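Local coordinates for protein GCN5-related N-acetyltransferase (Kribbella flavida, PDB 4H89) that probably transfers an acyl group, most likely acetyl from acetyl-CoA, to a still undefined acceptor, as other GNAT-family enzymes do, at residues A108-M113 and I125-V130. Residues are numbered along the deposited sequence; the frame is centred on the assembly and turned at random.
Sequences ALCQDM and IQFNAV
M113 and I125 meet in a small, buried helix-on-sheet contact, where helix 105-119 lies against strand 124-131; C110 and F127 make a second, looser touch beside them. The whole interface is apolar. M113, deposited as selenomethionine, has its CG anti to the backbone N (chi1 -179°), which sends the chain toward the sheet; a bend at chi2 (-86°) then sets its end against I125. The two side chains meet tip to tip: SE lies 3.8 Å from I125 CD1, and CE rests 3.9 Å from I125 CG2. A long unbranched residue suits the helix because the backbones stand well apart, 9.6 Å between the CA atoms of M113 and I125. A beta-branched isoleucine suits the strand, since it offers both CG2 and the CG1-CD1 arm to the incoming end. Cutting I125 back to an alanine removes CG1, CG2 and CD1, which would probably leave a gap at the end of M113 and free its SE and CE to turn.

One helical turn earlier, the compact C110 brings SG to the edge of the F127 ring, near the ring plane, at 4.4 Å from CZ. A flat aromatic suits this place because its ring can stack on F146 and meet W141 edge-to-face while its edge takes the sulfur of C110. M113 touches A92 on strand 89-96 as well, and F127 packs on F94, so the same layer spans two adjacent parallel strands. With helix 105-119 between them in the chain, these strands make a beta-alpha-beta crossover, its helix packed on the central parallel pair of the mixed sheet, as is characteristic of the GNAT fold.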
ATOM      1  N   ALA A 108       9.873 -10.543  19.654  1.00 14.56           N
ATOM      2  CA  ALA A 108       8.851 -10.375  20.634  1.00 14.33           C
ATOM      3  C   ALA A 108       7.718  -9.517  20.093  1.00 14.36           C
ATOM      4  O   ALA A 108       6.532  -9.821  20.290  1.00 14.72           O
ATOM      5  CB  ALA A 108       9.433  -9.762  21.882  1.00 15.40           C
ATOM      6  N   LEU A 109       8.059  -8.412  19.445  1.00 13.46           N
ATOM      7  CA  LEU A 109       7.025  -7.531  18.888  1.00 13.69           C
ATOM      8  C   LEU A 109       6.204  -8.269  17.840  1.00 13.72           C
ATOM      9  O   LEU A 109       4.978  -8.104  17.805  1.00 12.85           O
ATOM     10  CB  LEU A 109       7.669  -6.274  18.302  1.00 13.90           C
ATOM     11  CG  LEU A 109       8.236  -5.240  19.244  1.00 14.11           C
ATOM     12  CD1 LEU A 109       9.109  -4.271  18.451  1.00 15.54           C
ATOM     13  CD2 LEU A 109       7.105  -4.519  19.939  1.00 14.46           C
ATOM     14  N   CYS A 110       6.850  -9.013  16.962  1.00 13.67           N
ATOM     15  CA  CYS A 110       6.102  -9.676  15.904  1.00 12.40           C
ATOM     16  C   CYS A 110       5.277 -10.836  16.433  1.00 13.64           C
ATOM     17  O   CYS A 110       4.157 -11.028  15.974  1.00 14.44           O
ATOM     18  CB  CYS A 110       7.050 -10.135  14.802  1.00 14.17           C
ATOM     19  SG  CYS A 110       6.192 -10.709  13.305  1.00 16.87           S
ATOM     20  N   GLN A 111       5.806 -11.616  17.357  1.00 13.55           N
ATOM     21  CA  GLN A 111       4.997 -12.676  17.938  1.00 13.54           C
ATOM     22  C   GLN A 111       3.757 -12.109  18.627  1.00 13.82           C
ATOM     23  O   GLN A 111       2.662 -12.640  18.513  1.00 14.14           O
ATOM     24  CB  GLN A 111       5.798 -13.519  18.913  1.00 15.09           C
ATOM     25  CG  GLN A 111       5.018 -14.712  19.456  1.00 17.46           C
ATOM     26  CD  GLN A 111       4.633 -15.686  18.348  1.00 16.97           C
ATOM     27  OE1 GLN A 111       5.495 -16.129  17.626  1.00 21.92           O
ATOM     28  NE2 GLN A 111       3.342 -15.900  18.132  1.00 19.41           N
ATOM     29  N   ASP A 112       3.942 -11.034  19.373  1.00 13.39           N
ATOM     30  CA  ASP A 112       2.822 -10.374  20.029  1.00 12.44           C
ATOM     31  C   ASP A 112       1.790  -9.906  18.985  1.00 13.53           C
ATOM     32  O   ASP A 112       0.585 -10.031  19.189  1.00 13.58           O
ATOM     33  CB  ASP A 112       3.300  -9.196  20.888  1.00 13.61           C
ATOM     34  CG  ASP A 112       2.144  -8.459  21.508  1.00 15.33           C
ATOM     35  OD1 ASP A 112       1.646  -8.887  22.580  1.00 21.00           O
ATOM     36  OD2 ASP A 112       1.741  -7.472  20.875  1.00 17.21           O
HETATM   37  N   MSE A 113       2.267  -9.370  17.871  1.00 12.91           N
HETATM   38  CA  MSE A 113       1.385  -8.935  16.788  1.00 12.27           C
HETATM   39  C   MSE A 113       0.616 -10.123  16.176  1.00 13.41           C
HETATM   40  O   MSE A 113      -0.601 -10.008  15.930  1.00 13.49           O
HETATM   41  CB  MSE A 113       2.237  -8.185  15.746  1.00 13.79           C
HETATM   42  CG  MSE A 113       1.462  -7.639  14.553  1.00 13.20           C
HETATM   43 SE   MSE A 113       1.216  -8.893  13.139  0.95 16.86          SE
HETATM   44  CE  MSE A 113      -0.374  -8.194  12.547  1.00 19.04           C
ATOM     45  N   ILE A 125      -1.912 -12.234   7.617  1.00 12.11           N
ATOM     46  CA  ILE A 125      -1.081 -11.044   7.774  1.00 11.62           C
ATOM     47  C   ILE A 125      -0.239 -10.875   6.511  1.00 13.08           C
ATOM     48  O   ILE A 125       0.294 -11.833   5.978  1.00 13.49           O
ATOM     49  CB  ILE A 125      -0.115 -11.156   8.962  1.00 13.33           C
ATOM     50  CG1 ILE A 125      -0.841 -11.551  10.238  1.00 14.16           C
ATOM     51  CG2 ILE A 125       0.616  -9.842   9.208  1.00 14.03           C
ATOM     52  CD1 ILE A 125       0.052 -12.043  11.369  1.00 15.35           C
ATOM     53  N   GLN A 126      -0.120  -9.646   6.039  1.00 12.07           N
ATOM     54  CA  GLN A 126       0.656  -9.334   4.849  1.00 13.91           C
ATOM     55  C   GLN A 126       1.603  -8.184   5.170  1.00 14.79           C
ATOM     56  O   GLN A 126       1.188  -7.193   5.782  1.00 15.80           O
ATOM     57  CB  GLN A 126      -0.309  -8.913   3.733  1.00 15.60           C
ATOM     58  CG  GLN A 126       0.321  -8.494   2.435  1.00 17.20           C
ATOM     59  CD  GLN A 126      -0.682  -8.261   1.362  1.00 16.82           C
ATOM     60  OE1 GLN A 126      -1.784  -8.870   1.346  1.00 18.62           O
ATOM     61  NE2 GLN A 126      -0.323  -7.417   0.419  1.00 19.67           N
ATOM     62  N   PHE A 127       2.858  -8.305   4.724  1.00 14.44           N
ATOM     63  CA  PHE A 127       3.815  -7.183   4.715  1.00 13.85           C
ATOM     64  C   PHE A 127       3.996  -6.804   3.244  1.00 14.56           C
ATOM     65  O   PHE A 127       4.431  -7.622   2.446  1.00 15.14           O
ATOM     66  CB  PHE A 127       5.172  -7.584   5.347  1.00 15.58           C
ATOM     67  CG  PHE A 127       5.088  -7.993   6.778  1.00 14.53           C
ATOM     68  CD1 PHE A 127       4.029  -7.604   7.627  1.00 17.50           C
ATOM     69  CD2 PHE A 127       6.041  -8.837   7.299  1.00 16.11           C
ATOM     70  CE1 PHE A 127       4.011  -7.972   8.977  1.00 17.94           C
ATOM     71  CE2 PHE A 127       6.063  -9.204   8.623  1.00 15.64           C
ATOM     72  CZ  PHE A 127       5.028  -8.796   9.475  1.00 16.07           C
ATOM     73  N   ASN A 128       3.667  -5.559   2.903  1.00 16.56           N
ATOM     74  CA  ASN A 128       3.626  -5.159   1.521  1.00 16.41           C
ATOM     75  C   ASN A 128       4.977  -4.962   0.877  1.00 16.07           C
ATOM     76  O   ASN A 128       5.092  -5.067  -0.343  1.00 17.46           O
ATOM     77  CB  ASN A 128       2.816  -3.875   1.414  1.00 17.40           C
ATOM     78  CG  ASN A 128       1.471  -4.064   2.005  1.00 22.50           C
ATOM     79  OD1 ASN A 128       0.723  -4.935   1.523  1.00 18.50           O
ATOM     80  ND2 ASN A 128       1.208  -3.397   3.168  1.00 31.20           N
ATOM     81  N   ALA A 129       5.980  -4.630   1.691  1.00 15.81           N
ATOM     82  CA  ALA A 129       7.268  -4.232   1.170  1.00 16.41           C
ATOM     83  C   ALA A 129       8.354  -4.479   2.184  1.00 18.30           C
ATOM     84  O   ALA A 129       8.499  -3.763   3.173  1.00 26.50           O
ATOM     85  CB  ALA A 129       7.244  -2.769   0.807  1.00 17.62           C
ATOM     86  N   VAL A 130       9.093  -5.543   2.000  1.00 14.60           N
ATOM     87  CA  VAL A 130      10.206  -5.898   2.824  1.00 13.90           C
ATOM     88  C   VAL A 130      11.461  -5.847   1.948  1.00 14.91           C
ATOM     89  O   VAL A 130      11.535  -6.481   0.921  1.00 15.20           O
ATOM     90  CB  VAL A 130      10.080  -7.290   3.467  1.00 15.00           C
ATOM     91  CG1 VAL A 130      11.265  -7.512   4.384  1.00 17.10           C
ATOM     92  CG2 VAL A 130       8.737  -7.414   4.203  1.00 16.10           C
TER